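Local coordinates for putative OMPA family lipoprotein (Burkholderia pseudomallei, PDB 4B5C) that probably acts in the Tol-Pal system, supporting outer membrane invagination during cell division and maintaining outer membrane integrity, at residues H121-A124 and N129-A132. Sequence-based numbering, arbitrary orientation.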
loop_
_atom_site.group_PDB
_atom_site.type_symbol
_atom_site.label_atom_id
_atom_site.label_comp_id
_atom_site.label_asym_id
_atom_site.label_seq_id
_atom_site.Cartn_x
_atom_site.Cartn_y
_atom_site.Cartn_z
ATOM N N HIS A 121 -18.510 5.650 10.497
ATOM C CA HIS A 121 -18.453 7.009 9.967
ATOM C C HIS A 121 -17.786 7.946 10.963
ATOM O O HIS A 121 -18.333 8.991 11.310
ATOM C CB HIS A 121 -19.852 7.518 9.621
ATOM C CG HIS A 121 -20.558 6.690 8.593
ATOM N ND1 HIS A 121 -20.160 6.645 7.276
ATOM C CD2 HIS A 121 -21.635 5.875 8.692
ATOM C CE1 HIS A 121 -20.965 5.835 6.604
ATOM N NE2 HIS A 121 -21.866 5.357 7.441
ATOM N N ASP A 122 -16.599 7.561 11.417
ATOM C CA ASP A 122 -15.854 8.350 12.386
ATOM C C ASP A 122 -14.366 8.370 12.047
ATOM O O ASP A 122 -13.904 7.621 11.185
ATOM C CB ASP A 122 -16.076 7.802 13.798
ATOM C CG ASP A 122 -15.817 6.312 13.894
ATOM O OD1 ASP A 122 -14.873 5.828 13.236
ATOM O OD2 ASP A 122 -16.558 5.621 14.624
ATOM N N GLU A 123 -13.619 9.231 12.730
ATOM C CA GLU A 123 -12.204 9.415 12.441
ATOM C C GLU A 123 -11.436 8.100 12.548
ATOM O O GLU A 123 -10.528 7.833 11.760
ATOM C CB GLU A 123 -11.603 10.462 13.381
ATOM C CG GLU A 123 -10.430 11.221 12.789
ATOM C CD GLU A 123 -10.829 12.067 11.594
ATOM O OE1 GLU A 123 -11.704 12.947 11.746
ATOM O OE2 GLU A 123 -10.269 11.845 10.501
ATOM N N ALA A 124 -11.812 7.279 13.524
ATOM C CA ALA A 124 -11.157 5.995 13.742
ATOM C C ALA A 124 -11.363 5.050 12.560
ATOM O O ALA A 124 -10.423 4.401 12.106
ATOM C CB ALA A 124 -11.662 5.357 15.028
ATOM N N ASN A 129 -9.147 3.208 6.465
ATOM C CA ASN A 129 -9.431 3.127 5.033
ATOM C C ASN A 129 -8.454 3.923 4.161
ATOM O O ASN A 129 -8.363 3.694 2.954
ATOM C CB ASN A 129 -10.877 3.534 4.742
ATOM C CG ASN A 129 -11.885 2.618 5.423
ATOM O OD1 ASN A 129 -11.579 1.467 5.744
ATOM N ND2 ASN A 129 -13.093 3.123 5.642
ATOM N N ARG A 130 -7.728 4.857 4.770
ATOM C CA ARG A 130 -6.671 5.578 4.064
ATOM C C ARG A 130 -5.420 4.708 4.052
ATOM O O ARG A 130 -4.536 4.869 4.894
ATOM C CB ARG A 130 -6.386 6.920 4.741
ATOM C CG ARG A 130 -7.571 7.873 4.752
ATOM C CD ARG A 130 -7.165 9.259 5.230
ATOM N NE ARG A 130 -6.739 9.266 6.627
ATOM C CZ ARG A 130 -7.546 9.521 7.651
ATOM N NH1 ARG A 130 -8.827 9.794 7.437
ATOM N NH2 ARG A 130 -7.074 9.507 8.891
ATOM N N ARG A 131 -5.349 3.792 3.091
ATOM C CA ARG A 131 -4.390 2.698 3.160
ATOM C C ARG A 131 -3.904 2.246 1.782
ATOM O O ARG A 131 -4.627 2.360 0.791
ATOM C CB ARG A 131 -5.042 1.516 3.882
ATOM C CG ARG A 131 -4.092 0.425 4.349
ATOM C CD ARG A 131 -4.874 -0.731 4.960
ATOM N NE ARG A 131 -5.610 -1.484 3.946
ATOM C CZ ARG A 131 -6.845 -1.197 3.546
ATOM N NH1 ARG A 131 -7.498 -0.171 4.074
ATOM N NH2 ARG A 131 -7.429 -1.941 2.616
ATOM N N ALA A 132 -2.676 1.732 1.736
ATOM C CA ALA A 132 -2.136 1.093 0.540
ATOM C C ALA A 132 -1.635 -0.299 0.908
ATOM O O ALA A 132 -0.790 -0.441 1.789
ATOM C CB ALA A 132 -1.001 1.923 -0.043
#
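Glu123 sits in the first turn of helix 123-127, and the chain leaving that helix turns through Arg130, the centre of an inverse gamma turn, into strand 131-136, with no hydrogen bond between segments 121-124 and 129-132. The meeting is one long salt bridge, Glu123 OE2 to Arg130 NH1 at 4.0 Å; the same OE2 also has a long, weak ion pair with Arg75 NH2. The CB of Glu123 points away from the other segment, but with CG anti to the backbone N (chi1 -151°) the bend at chi2 (65°) brings the carboxylate back toward Arg130. Its plane is turned 38° from the guanidinium, and OE2 approaches that group obliquely. In this OmpA-like domain, a helix-backed mixed sheet, the pair joins the last helix to the start of the last strand. Asp122 N-caps that helix. Arg130 is buried and its CB points toward segment 121-124, yet its stronger partner is Asp73, which forms a salt bridge with the same NH1, while NE donates to Phe36 O; the Asp73 and Phe36 bonds together probably fix the guanidinium's rotation. An acetate ion, probably from the crystallisation liquor, lies about 3 Å from the Arg130 side chain (nearest atoms), in what is probably the peptidoglycan-binding pocket of OmpA-like domains.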